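Local structure of carbonic anhydrase (4O1K) at residues L83-D88 with L134-D139; G116-A121 with E159-L164; R138-L143 with Y167-N172. The protein catalyses the reversible hydration of carbon dioxide to bicarbonate, as a zinc-dependent beta-carbonic anhydrase assembled from four copies of the chain. One frame throughout, in Å; residues are numbered along the deposited sequence.

Contact 1: L83-D88 with L134-D139; sequences LVCNTD and LRNIRD
Cys85 and Asn136 mark where the loop 83-88 passes nearest to the helix 134-139, their CA atoms 7.8 Å apart, and no hydrogen bond joins the two segments. Leu83 does most of the work for the loop. Its CG stands opposite the carbonyl carbon (chi1 -60°) and the chain runs on extended, so the forked end reaches the helix and divides its methyls between two successive residues. CD1 rests against Asn136 CB at 3.8 Å, whereas CD2 meets Ile137 CG1 at 4.0 Å, with the isoleucine side chain lying across the leucine at about a right angle. Two residues further on, Cys85 turns its thiol to the same helix, and SG lies 3.7 Å from the amide carbon CG of Asn136. The asparagine thus has its aliphatic root against a leucine methyl and its amide group beside sulfur. With an alanine here, Leu83 could still touch CB, but the thiol of Cys85 would probably be left without the amide beside it, and a gap would be likely to open between loop and helix. The loop then folds back in a type I turn from Cys85 to Asp88, closed by Asp88 N to Cys85 O at 3.1 Å, and Asp88 serves as N-cap of helix 89-100. Thr87, on this turn, packs against Asn136 of the second subunit, which places the contact at a subunit interface. Within the chain, Leu83 also touches Asn165 and Gln169 of helix 154-174 and Trp133 of helix 130-143, while Val84 lies against Met92 and Ile95 of helix 89-100; the loop after strand 74-79 is thereby held among three helices.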
ATOM      1  N   LEU A  83       3.714  -0.092  13.605  1.00 22.74           N
ATOM      2  CA  LEU A  83       3.762   1.117  12.785  1.00 22.40           C
ATOM      3  C   LEU A  83       2.397   1.613  12.314  1.00 22.79           C
ATOM      4  O   LEU A  83       1.486   0.822  12.007  1.00 25.05           O
ATOM      5  CB  LEU A  83       4.635   0.878  11.540  1.00 20.79           C
ATOM      6  CG  LEU A  83       6.076   0.493  11.794  1.00 24.06           C
ATOM      7  CD1 LEU A  83       6.830   0.267  10.467  1.00 29.41           C
ATOM      8  CD2 LEU A  83       6.763   1.601  12.554  1.00 26.01           C
ATOM      9  N   VAL A  84       2.265   2.944  12.224  1.00 22.40           N
ATOM     10  CA  VAL A  84       1.075   3.552  11.631  1.00 22.59           C
ATOM     11  C   VAL A  84       1.575   4.377  10.438  1.00 24.89           C
ATOM     12  O   VAL A  84       2.022   5.522  10.616  1.00 25.59           O
ATOM     13  CB  VAL A  84       0.350   4.446  12.664  1.00 25.26           C
ATOM     14  CG1 VAL A  84      -0.826   5.125  12.041  1.00 23.91           C
ATOM     15  CG2 VAL A  84      -0.159   3.584  13.847  1.00 23.21           C
ATOM     16  N   CYS A  85       1.549   3.761   9.251  1.00 27.32           N
ATOM     17  CA  CYS A  85       2.141   4.370   8.030  1.00 30.55           C
ATOM     18  C   CYS A  85       1.035   5.008   7.200  1.00 32.85           C
ATOM     19  O   CYS A  85      -0.003   4.381   6.960  1.00 32.84           O
ATOM     20  CB  CYS A  85       2.805   3.302   7.176  1.00 29.57           C
ATOM     21  SG  CYS A  85       4.164   2.389   7.999  1.00 35.89           S
ATOM     22  N   ASN A  86       1.237   6.233   6.725  1.00 35.84           N
ATOM     23  CA  ASN A  86       0.122   6.880   6.045  1.00 39.73           C
ATOM     24  C   ASN A  86      -0.284   6.271   4.701  1.00 35.56           C
ATOM     25  O   ASN A  86      -1.409   6.451   4.261  1.00 44.87           O
ATOM     26  CB  ASN A  86       0.288   8.396   5.987  1.00 51.03           C
ATOM     27  CG  ASN A  86       1.685   8.813   5.648  1.00 55.37           C
ATOM     28  OD1 ASN A  86       2.575   8.802   6.489  1.00 58.51           O
ATOM     29  ND2 ASN A  86       1.881   9.208   4.417  1.00 56.51           N
ATOM     30  N   THR A  87       0.572   5.509   4.043  1.00 30.30           N
ATOM     31  CA  THR A  87       0.098   4.877   2.823  1.00 31.11           C
ATOM     32  C   THR A  87      -0.203   3.384   2.980  1.00 30.31           C
ATOM     33  O   THR A  87      -0.344   2.638   1.991  1.00 33.09           O
ATOM     34  CB  THR A  87       1.018   5.181   1.605  1.00 52.50           C
ATOM     35  OG1 THR A  87       2.246   4.457   1.720  1.00 46.18           O
ATOM     36  CG2 THR A  87       1.307   6.683   1.525  1.00 56.64           C
ATOM     37  N   ASP A  88      -0.312   2.961   4.242  1.00 28.49           N
ATOM     38  CA  ASP A  88      -0.681   1.590   4.566  1.00 26.27           C
ATOM     39  C   ASP A  88      -2.181   1.517   4.784  1.00 22.51           C
ATOM     40  O   ASP A  88      -2.661   1.894   5.849  1.00 27.47           O
ATOM     41  CB  ASP A  88      -0.001   1.171   5.861  1.00 23.41           C
ATOM     42  CG  ASP A  88      -0.428  -0.228   6.308  1.00 30.08           C
ATOM     43  OD1 ASP A  88      -0.831  -1.026   5.448  1.00 30.42           O
ATOM     44  OD2 ASP A  88      -0.351  -0.533   7.511  1.00 29.91           O
ATOM     45  N   LEU A 134      10.768  -1.496   7.280  1.00 28.96           N
ATOM     46  CA  LEU A 134      11.681  -1.073   8.335  1.00 31.49           C
ATOM     47  C   LEU A 134      12.233   0.323   8.129  1.00 31.43           C
ATOM     48  O   LEU A 134      12.684   0.972   9.085  1.00 29.30           O
ATOM     49  CB  LEU A 134      12.829  -2.050   8.434  1.00 34.83           C
ATOM     50  CG  LEU A 134      12.350  -3.449   8.749  1.00 37.05           C
ATOM     51  CD1 LEU A 134      13.504  -4.425   8.690  1.00 42.74           C
ATOM     52  CD2 LEU A 134      11.691  -3.467  10.107  1.00 37.21           C
ATOM     53  N   ARG A 135      12.186   0.803   6.888  1.00 24.97           N
ATOM     54  CA  ARG A 135      12.639   2.163   6.624  1.00 25.07           C
ATOM     55  C   ARG A 135      11.907   3.151   7.515  1.00 26.98           C
ATOM     56  O   ARG A 135      12.490   4.145   7.964  1.00 28.18           O
ATOM     57  CB  ARG A 135      12.433   2.505   5.132  1.00 27.79           C
ATOM     58  CG  ARG A 135      13.001   3.880   4.671  1.00 31.42           C
ATOM     59  CD  ARG A 135      12.938   3.920   3.150  1.00 31.60           C
ATOM     60  NE  ARG A 135      13.641   2.739   2.609  1.00 36.58           N
ATOM     61  CZ  ARG A 135      13.258   2.003   1.570  1.00 33.29           C
ATOM     62  NH1 ARG A 135      12.178   2.304   0.862  1.00 34.62           N
ATOM     63  NH2 ARG A 135      13.977   0.943   1.211  1.00 35.09           N
ATOM     64  N   ASN A 136      10.639   2.877   7.814  1.00 27.01           N
ATOM     65  CA  ASN A 136       9.872   3.813   8.658  1.00 25.48           C
ATOM     66  C   ASN A 136      10.495   4.016  10.010  1.00 30.36           C
ATOM     67  O   ASN A 136      10.397   5.095  10.619  1.00 32.28           O
ATOM     68  CB  ASN A 136       8.467   3.266   8.852  1.00 28.24           C
ATOM     69  CG  ASN A 136       7.685   3.290   7.576  1.00 33.29           C
ATOM     70  OD1 ASN A 136       7.423   2.251   6.962  1.00 38.95           O
ATOM     71  ND2 ASN A 136       7.294   4.475   7.169  1.00 31.45           N
ATOM     72  N   ILE A 137      11.131   2.960  10.498  1.00 29.74           N
ATOM     73  CA  ILE A 137      11.720   3.004  11.810  1.00 27.37           C
ATOM     74  C   ILE A 137      13.018   3.797  11.718  1.00 32.16           C
ATOM     75  O   ILE A 137      13.357   4.594  12.613  1.00 32.07           O
ATOM     76  CB  ILE A 137      12.006   1.599  12.312  1.00 29.30           C
ATOM     77  CG1 ILE A 137      10.688   0.840  12.537  1.00 29.18           C
ATOM     78  CG2 ILE A 137      12.825   1.671  13.597  1.00 33.54           C
ATOM     79  CD1 ILE A 137      10.866  -0.633  12.543  1.00 38.90           C
ATOM     80  N   ARG A 138      13.744   3.595  10.625  1.00 29.93           N
ATOM     81  CA  ARG A 138      14.942   4.369  10.424  1.00 30.60           C
ATOM     82  C   ARG A 138      14.573   5.845  10.308  1.00 29.55           C
ATOM     83  O   ARG A 138      15.312   6.690  10.784  1.00 29.96           O
ATOM     84  CB  ARG A 138      15.716   3.859   9.220  1.00 28.98           C
ATOM     85  CG  ARG A 138      16.284   2.463   9.433  1.00 30.24           C
ATOM     86  CD  ARG A 138      17.286   2.078   8.314  1.00 35.24           C
ATOM     87  NE  ARG A 138      16.597   1.708   7.085  1.00 33.79           N
ATOM     88  CZ  ARG A 138      16.180   0.472   6.807  1.00 37.34           C
ATOM     89  NH1 ARG A 138      16.388  -0.510   7.678  1.00 40.54           N
ATOM     90  NH2 ARG A 138      15.564   0.205   5.664  1.00 34.94           N
ATOM     91  N   ASP A 139      13.398   6.147   9.745  1.00 28.25           N
ATOM     92  CA  ASP A 139      12.931   7.522   9.661  1.00 28.38           C
ATOM     93  C   ASP A 139      12.700   8.087  11.059  1.00 29.81           C
ATOM     94  O   ASP A 139      13.056   9.240  11.349  1.00 31.15           O
ATOM     95  CB  ASP A 139      11.641   7.625   8.842  1.00 34.66           C
ATOM     96  CG  ASP A 139      11.886   7.542   7.336  1.00 43.11           C
ATOM     97  OD1 ASP A 139      13.057   7.583   6.912  1.00 42.92           O
ATOM     98  OD2 ASP A 139      10.890   7.454   6.583  1.00 46.77           O
TER

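Contact 2: G116-A121 with E159-L164; sequences GGVKAA and ERLVEL
Val118 carries the whole of this contact for the helix 116-121, its CA 6.9 Å from that of Val162 on the helix 159-164. From the backbone its CB heads for the other helix and already lies 4.4 Å from Val162 CG2. The next step divides. CG1, anti to the backbone N (chi1 173°), pushes forward to Leu161, reaching CD2 at 3.5 Å, a close approach for two methyls, and CG at 3.8 Å. CG1 also borders Val162 CG2 at 4.2 Å. The other methyl, CG2, stands 4.4 Å from that same Val162 CG2, which therefore sits almost evenly over the valine fork, while Leu161 slides past on one side, running the opposite way. On another side of the helix 159-164, Arg160 NH1 and Glu163 OE1 form a salt bridge at 2.8 Å, in the guanidinium plane and on the anti side of the carboxylate oxygen. Glu147 and Tyr113 hold further atoms of this pair. The side chain of Val118 is about 6 Å from the zinc ion and also touches Tyr158, one turn back on helix 154-174; the amides of Gly116 and Gly117 make weak hydrogen bonds to the metal ligand Asp58. Since only branched aliphatic groups meet across these two segments, their fit depends on shape and burial beside the metal site, without any directional bond to fix it.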
ATOM      1  N   GLY A 116      12.047  -7.088  17.978  1.00 39.31           N
ATOM      2  CA  GLY A 116      12.854  -7.607  16.889  1.00 37.71           C
ATOM      3  C   GLY A 116      12.826  -6.750  15.642  1.00 36.83           C
ATOM      4  O   GLY A 116      13.830  -6.657  14.928  1.00 32.96           O
ATOM      5  N   GLY A 117      11.683  -6.132  15.371  1.00 35.06           N
ATOM      6  CA  GLY A 117      11.526  -5.311  14.183  1.00 37.21           C
ATOM      7  C   GLY A 117      12.367  -4.052  14.228  1.00 32.27           C
ATOM      8  O   GLY A 117      13.037  -3.722  13.255  1.00 34.42           O
ATOM      9  N   VAL A 118      12.331  -3.354  15.363  1.00 31.61           N
ATOM     10  CA  VAL A 118      13.200  -2.204  15.616  1.00 30.59           C
ATOM     11  C   VAL A 118      14.690  -2.584  15.502  1.00 38.20           C
ATOM     12  O   VAL A 118      15.486  -1.955  14.729  1.00 40.94           O
ATOM     13  CB  VAL A 118      12.849  -1.588  16.982  1.00 31.16           C
ATOM     14  CG1 VAL A 118      13.837  -0.501  17.353  1.00 32.18           C
ATOM     15  CG2 VAL A 118      11.435  -1.027  16.942  1.00 28.88           C
ATOM     16  N   LYS A 119      15.077  -3.649  16.202  1.00 35.94           N
ATOM     17  CA  LYS A 119      16.464  -4.109  16.074  1.00 39.11           C
ATOM     18  C   LYS A 119      16.870  -4.428  14.621  1.00 43.69           C
ATOM     19  O   LYS A 119      17.964  -4.062  14.178  1.00 44.12           O
ATOM     20  CB  LYS A 119      16.746  -5.298  16.991  1.00 43.61           C
ATOM     21  CG  LYS A 119      18.225  -5.674  17.040  1.00 52.67           C
ATOM     22  CD  LYS A 119      18.517  -6.740  18.097  1.00 61.31           C
ATOM     23  CE  LYS A 119      18.262  -6.239  19.525  1.00 66.03           C
ATOM     24  NZ  LYS A 119      19.311  -5.294  20.033  1.00 67.27           N
ATOM     25  N   ALA A 120      15.994  -5.096  13.880  1.00 43.08           N
ATOM     26  CA  ALA A 120      16.275  -5.441  12.485  1.00 44.15           C
ATOM     27  C   ALA A 120      16.325  -4.206  11.577  1.00 43.11           C
ATOM     28  O   ALA A 120      17.048  -4.187  10.563  1.00 37.03           O
ATOM     29  CB  ALA A 120      15.250  -6.429  11.974  1.00 41.97           C
ATOM     30  N   ALA A 121      15.521  -3.198  11.917  1.00 40.85           N
ATOM     31  CA  ALA A 121      15.535  -1.923  11.207  1.00 37.94           C
ATOM     32  C   ALA A 121      16.908  -1.335  11.354  1.00 39.33           C
ATOM     33  O   ALA A 121      17.435  -0.730  10.417  1.00 38.62           O
ATOM     34  CB  ALA A 121      14.524  -0.981  11.793  1.00 36.45           C
ATOM     35  N   GLU A 159      16.269   1.023  23.374  1.00 40.25           N
ATOM     36  CA  GLU A 159      15.054   1.163  24.186  1.00 38.94           C
ATOM     37  C   GLU A 159      14.448   2.551  23.961  1.00 35.87           C
ATOM     38  O   GLU A 159      13.208   2.710  23.856  1.00 38.07           O
ATOM     39  CB  GLU A 159      15.356   0.894  25.671  1.00 42.69           C
ATOM     40  CG  GLU A 159      15.871  -0.527  25.903  1.00 48.66           C
ATOM     41  CD  GLU A 159      16.027  -0.887  27.372  1.00 59.72           C
ATOM     42  OE1 GLU A 159      16.097   0.032  28.226  1.00 61.78           O
ATOM     43  OE2 GLU A 159      16.076  -2.103  27.664  1.00 63.25           O
ATOM     44  N   ARG A 160      15.327   3.548  23.849  1.00 36.34           N
ATOM     45  CA  ARG A 160      14.856   4.898  23.611  1.00 35.17           C
ATOM     46  C   ARG A 160      14.191   4.952  22.250  1.00 34.90           C
ATOM     47  O   ARG A 160      13.161   5.585  22.107  1.00 32.46           O
ATOM     48  CB  ARG A 160      15.994   5.926  23.707  1.00 38.18           C
ATOM     49  CG  ARG A 160      15.525   7.386  23.715  1.00 38.72           C
ATOM     50  CD  ARG A 160      14.476   7.671  24.815  1.00 39.40           C
ATOM     51  NE  ARG A 160      13.937   9.023  24.690  1.00 41.42           N
ATOM     52  CZ  ARG A 160      12.682   9.356  24.975  1.00 44.39           C
ATOM     53  NH1 ARG A 160      11.835   8.437  25.408  1.00 41.80           N
ATOM     54  NH2 ARG A 160      12.267  10.604  24.816  1.00 46.53           N
ATOM     55  N   LEU A 161      14.783   4.297  21.249  1.00 33.98           N
ATOM     56  CA  LEU A 161      14.180   4.220  19.910  1.00 30.97           C
ATOM     57  C   LEU A 161      12.811   3.553  19.929  1.00 31.28           C
ATOM     58  O   LEU A 161      11.891   3.966  19.211  1.00 26.32           O
ATOM     59  CB  LEU A 161      15.094   3.451  18.954  1.00 34.60           C
ATOM     60  CG  LEU A 161      14.566   3.269  17.529  1.00 33.00           C
ATOM     61  CD1 LEU A 161      14.232   4.607  16.889  1.00 32.47           C
ATOM     62  CD2 LEU A 161      15.569   2.501  16.679  1.00 31.02           C
ATOM     63  N   VAL A 162      12.672   2.513  20.739  1.00 26.09           N
ATOM     64  CA  VAL A 162      11.386   1.824  20.860  1.00 25.90           C
ATOM     65  C   VAL A 162      10.355   2.839  21.345  1.00 27.42           C
ATOM     66  O   VAL A 162       9.209   2.933  20.791  1.00 27.44           O
ATOM     67  CB  VAL A 162      11.494   0.656  21.865  1.00 31.87           C
ATOM     68  CG1 VAL A 162      10.131   0.246  22.386  1.00 34.00           C
ATOM     69  CG2 VAL A 162      12.192  -0.546  21.209  1.00 35.92           C
ATOM     70  N   GLU A 163      10.776   3.625  22.344  1.00 29.53           N
ATOM     71  CA  GLU A 163       9.884   4.628  22.958  1.00 29.96           C
ATOM     72  C   GLU A 163       9.499   5.740  21.962  1.00 27.58           C
ATOM     73  O   GLU A 163       8.318   6.112  21.809  1.00 30.26           O
ATOM     74  CB  GLU A 163      10.557   5.236  24.205  1.00 34.02           C
ATOM     75  CG  GLU A 163      10.772   4.200  25.318  1.00 33.12           C
ATOM     76  CD  GLU A 163      11.634   4.709  26.471  1.00 40.06           C
ATOM     77  OE1 GLU A 163      12.147   5.844  26.399  1.00 38.36           O
ATOM     78  OE2 GLU A 163      11.791   3.949  27.449  1.00 42.67           O
ATOM     79  N   LEU A 164      10.504   6.326  21.332  1.00 28.20           N
ATOM     80  CA  LEU A 164      10.249   7.355  20.323  1.00 27.47           C
ATOM     81  C   LEU A 164       9.403   6.855  19.168  1.00 27.43           C
ATOM     82  O   LEU A 164       8.647   7.620  18.570  1.00 28.20           O
ATOM     83  CB  LEU A 164      11.565   7.915  19.801  1.00 26.38           C
ATOM     84  CG  LEU A 164      12.253   8.734  20.911  1.00 33.52           C
ATOM     85  CD1 LEU A 164      13.682   9.011  20.524  1.00 33.73           C
ATOM     86  CD2 LEU A 164      11.507  10.030  21.096  1.00 34.51           C
TER

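Contact 3: R138-L143 with Y167-N172; sequences RDVYRL and YEQCRN
Val140 fills the tight part of this helix crossing, reaching both Glu168 and Gln169. The axes of the short helical segments 138-143 and 167-172 come within 11.2 Å, with 103° between their N-to-C directions. The valine slides along the aliphatic part of the glutamate: CG2 lies 4.0 Å from Glu168 CB, and CG1 is 4.1 Å from Glu168 CG. CG2 also touches Gln169 NE2 at 3.8 Å, an amide nitrogen that bonds Asn165 while its OE1 takes the backbone N of Val84. The other end is looser and faces solvent. There Leu143 CD1 stands 4.1 Å from Glu168 CD, an apolar methyl beside a carboxylate. The bend in the glutamate at chi2 (-59°) swings that group up to where Arg171 NH1 bonds the syn lone pair of OE1 at 2.9 Å and His144 takes OE2, so both oxygens are held. Around the crossing, Ile213 of helix 210-218 covers Tyr167 and Arg171, and Val109 of strand 106-112 backs Gln169 and Cys170; on the helix 138-143, Arg142 and Asp139 reach Ile217 and Lys175 of the second subunit.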
ATOM      1  N   ARG A 138      13.744   3.595  10.625  1.00 29.93           N
ATOM      2  CA  ARG A 138      14.942   4.369  10.424  1.00 30.60           C
ATOM      3  C   ARG A 138      14.573   5.845  10.308  1.00 29.55           C
ATOM      4  O   ARG A 138      15.312   6.690  10.784  1.00 29.96           O
ATOM      5  CB  ARG A 138      15.716   3.859   9.220  1.00 28.98           C
ATOM      6  CG  ARG A 138      16.284   2.463   9.433  1.00 30.24           C
ATOM      7  CD  ARG A 138      17.286   2.078   8.314  1.00 35.24           C
ATOM      8  NE  ARG A 138      16.597   1.708   7.085  1.00 33.79           N
ATOM      9  CZ  ARG A 138      16.180   0.472   6.807  1.00 37.34           C
ATOM     10  NH1 ARG A 138      16.388  -0.510   7.678  1.00 40.54           N
ATOM     11  NH2 ARG A 138      15.564   0.205   5.664  1.00 34.94           N
ATOM     12  N   ASP A 139      13.398   6.147   9.745  1.00 28.25           N
ATOM     13  CA  ASP A 139      12.931   7.522   9.661  1.00 28.38           C
ATOM     14  C   ASP A 139      12.700   8.087  11.059  1.00 29.81           C
ATOM     15  O   ASP A 139      13.056   9.240  11.349  1.00 31.15           O
ATOM     16  CB  ASP A 139      11.641   7.625   8.842  1.00 34.66           C
ATOM     17  CG  ASP A 139      11.886   7.542   7.336  1.00 43.11           C
ATOM     18  OD1 ASP A 139      13.057   7.583   6.912  1.00 42.92           O
ATOM     19  OD2 ASP A 139      10.890   7.454   6.583  1.00 46.77           O
ATOM     20  N   VAL A 140      12.114   7.281  11.949  1.00 29.00           N
ATOM     21  CA  VAL A 140      11.978   7.722  13.344  1.00 30.87           C
ATOM     22  C   VAL A 140      13.338   8.082  13.949  1.00 30.75           C
ATOM     23  O   VAL A 140      13.505   9.170  14.550  1.00 31.01           O
ATOM     24  CB  VAL A 140      11.263   6.673  14.210  1.00 27.19           C
ATOM     25  CG1 VAL A 140      11.338   7.074  15.675  1.00 25.60           C
ATOM     26  CG2 VAL A 140       9.807   6.525  13.766  1.00 27.09           C
ATOM     27  N   TYR A 141      14.329   7.206  13.768  1.00 32.67           N
ATOM     28  CA  TYR A 141      15.695   7.496  14.256  1.00 33.26           C
ATOM     29  C   TYR A 141      16.180   8.855  13.772  1.00 36.86           C
ATOM     30  O   TYR A 141      16.666   9.671  14.563  1.00 36.59           O
ATOM     31  CB  TYR A 141      16.704   6.425  13.809  1.00 35.40           C
ATOM     32  CG  TYR A 141      18.035   6.488  14.553  1.00 40.54           C
ATOM     33  CD1 TYR A 141      18.352   5.555  15.539  1.00 43.62           C
ATOM     34  CD2 TYR A 141      18.958   7.498  14.299  1.00 43.39           C
ATOM     35  CE1 TYR A 141      19.563   5.616  16.239  1.00 44.38           C
ATOM     36  CE2 TYR A 141      20.164   7.571  15.001  1.00 43.83           C
ATOM     37  CZ  TYR A 141      20.459   6.623  15.965  1.00 46.00           C
ATOM     38  OH  TYR A 141      21.665   6.697  16.657  1.00 45.34           O
ATOM     39  N   ARG A 142      16.074   9.092  12.466  1.00 35.68           N
ATOM     40  CA  ARG A 142      16.577  10.331  11.896  1.00 36.00           C
ATOM     41  C   ARG A 142      15.848  11.552  12.467  1.00 37.30           C
ATOM     42  O   ARG A 142      16.450  12.603  12.623  1.00 41.04           O
ATOM     43  CB  ARG A 142      16.501  10.280  10.361  1.00 42.07           C
ATOM     44  CG  ARG A 142      17.411   9.209   9.759  1.00 43.43           C
ATOM     45  CD  ARG A 142      17.301   9.117   8.226  1.00 48.11           C
ATOM     46  NE  ARG A 142      18.152   8.046   7.718  1.00 46.10           N
ATOM     47  CZ  ARG A 142      17.706   6.934   7.151  1.00 47.14           C
ATOM     48  NH1 ARG A 142      16.397   6.736   6.960  1.00 46.94           N
ATOM     49  NH2 ARG A 142      18.578   6.017   6.744  1.00 49.52           N
ATOM     50  N   LEU A 143      14.579  11.392  12.844  1.00 39.39           N
ATOM     51  CA  LEU A 143      13.801  12.493  13.405  1.00 41.61           C
ATOM     52  C   LEU A 143      14.301  12.903  14.787  1.00 45.37           C
ATOM     53  O   LEU A 143      13.975  13.986  15.281  1.00 46.16           O
ATOM     54  CB  LEU A 143      12.322  12.108  13.508  1.00 40.29           C
ATOM     55  CG  LEU A 143      11.481  12.353  12.253  1.00 43.93           C
ATOM     56  CD1 LEU A 143      10.142  11.684  12.349  1.00 43.86           C
ATOM     57  CD2 LEU A 143      11.295  13.835  12.036  1.00 45.90           C
ATOM     58  N   TYR A 167       5.912   7.029  20.326  1.00 26.34           N
ATOM     59  CA  TYR A 167       5.483   8.450  20.262  1.00 27.31           C
ATOM     60  C   TYR A 167       5.157   8.907  18.817  1.00 29.50           C
ATOM     61  O   TYR A 167       4.102   9.505  18.563  1.00 30.04           O
ATOM     62  CB  TYR A 167       6.564   9.340  20.909  1.00 31.38           C
ATOM     63  CG  TYR A 167       6.437  10.819  20.619  1.00 35.01           C
ATOM     64  CD1 TYR A 167       5.610  11.638  21.383  1.00 37.99           C
ATOM     65  CD2 TYR A 167       7.159  11.393  19.596  1.00 41.37           C
ATOM     66  CE1 TYR A 167       5.515  13.003  21.110  1.00 40.10           C
ATOM     67  CE2 TYR A 167       7.072  12.730  19.314  1.00 44.98           C
ATOM     68  CZ  TYR A 167       6.253  13.529  20.073  1.00 46.06           C
ATOM     69  OH  TYR A 167       6.189  14.870  19.765  1.00 52.36           O
ATOM     70  N   GLU A 168       6.055   8.618  17.873  1.00 28.15           N
ATOM     71  CA  GLU A 168       5.850   9.003  16.470  1.00 27.15           C
ATOM     72  C   GLU A 168       4.643   8.316  15.840  1.00 29.11           C
ATOM     73  O   GLU A 168       3.917   8.954  15.054  1.00 27.92           O
ATOM     74  CB  GLU A 168       7.100   8.772  15.611  1.00 30.54           C
ATOM     75  CG  GLU A 168       8.262   9.721  15.904  1.00 30.38           C
ATOM     76  CD  GLU A 168       7.907  11.209  15.697  1.00 37.59           C
ATOM     77  OE1 GLU A 168       6.934  11.527  14.974  1.00 32.70           O
ATOM     78  OE2 GLU A 168       8.619  12.066  16.250  1.00 39.30           O
ATOM     79  N   GLN A 169       4.410   7.037  16.170  1.00 25.21           N
ATOM     80  CA  GLN A 169       3.232   6.351  15.619  1.00 26.65           C
ATOM     81  C   GLN A 169       1.949   6.910  16.227  1.00 23.70           C
ATOM     82  O   GLN A 169       0.903   6.999  15.556  1.00 24.12           O
ATOM     83  CB  GLN A 169       3.305   4.816  15.758  1.00 28.16           C
ATOM     84  CG  GLN A 169       4.587   4.163  15.171  1.00 26.02           C
ATOM     85  CD  GLN A 169       4.980   4.695  13.802  1.00 28.04           C
ATOM     86  OE1 GLN A 169       4.148   4.771  12.899  1.00 25.76           O
ATOM     87  NE2 GLN A 169       6.261   5.063  13.641  1.00 28.67           N
ATOM     88  N   CYS A 170       2.020   7.318  17.494  1.00 25.28           N
ATOM     89  CA  CYS A 170       0.896   8.070  18.068  1.00 28.98           C
ATOM     90  C   CYS A 170       0.626   9.391  17.301  1.00 31.20           C
ATOM     91  O   CYS A 170      -0.534   9.729  17.009  1.00 29.07           O
ATOM     92  CB  CYS A 170       1.181   8.404  19.516  1.00 31.08           C
ATOM     93  SG  CYS A 170       1.039   6.961  20.586  1.00 29.19           S
ATOM     94  N   ARG A 171       1.686  10.153  17.039  1.00 25.78           N
ATOM     95  CA  ARG A 171       1.536  11.350  16.212  1.00 27.95           C
ATOM     96  C   ARG A 171       0.848  10.995  14.894  1.00 29.63           C
ATOM     97  O   ARG A 171      -0.054  11.711  14.461  1.00 30.21           O
ATOM     98  CB  ARG A 171       2.892  12.023  15.939  1.00 28.77           C
ATOM     99  CG  ARG A 171       3.532  12.686  17.170  1.00 36.17           C
ATOM    100  CD  ARG A 171       4.745  13.541  16.748  1.00 41.14           C
ATOM    101  NE  ARG A 171       4.360  14.626  15.840  1.00 46.12           N
ATOM    102  CZ  ARG A 171       4.644  14.659  14.537  1.00 50.27           C
ATOM    103  NH1 ARG A 171       5.340  13.675  13.973  1.00 53.13           N
ATOM    104  NH2 ARG A 171       4.249  15.686  13.791  1.00 49.05           N
ATOM    105  N   ASN A 172       1.273   9.912  14.234  1.00 27.12           N
ATOM    106  CA  ASN A 172       0.623   9.513  12.968  1.00 29.47           C
ATOM    107  C   ASN A 172      -0.844   9.145  13.106  1.00 27.08           C
ATOM    108  O   ASN A 172      -1.619   9.343  12.161  1.00 25.79           O
ATOM    109  CB  ASN A 172       1.365   8.353  12.301  1.00 28.69           C
ATOM    110  CG  ASN A 172       2.800   8.717  11.933  1.00 30.20           C
ATOM    111  OD1 ASN A 172       3.163   9.887  11.890  1.00 29.42           O
ATOM    112  ND2 ASN A 172       3.618   7.703  11.693  1.00 28.82           N
TER

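In the fold
From the N terminus, contact 1 opens first, in the loop after strand 74-79, and closes on helix 130-143 after the chain has passed through helix 89-100, strand 106-112 and helix 116-121. Contact 2 starts within that span and ends beyond it on helix 154-174, so the two cross. Contact 3 begins at Arg138 and Asp139, where contact 1 ends, and crosses contact 2 in turn, closing further along helix 154-174. Direct bonds tie them: Arg138 NH1 to Ala121 O joins helix 130-143 to helix 116-121, and Gln169 and Asn172 grip the backbone of Val84. Loop 83-88 and helices 116-121, 130-143 and 154-174 thus form one connected cluster, which touches the second subunit at contacts 1 and 3.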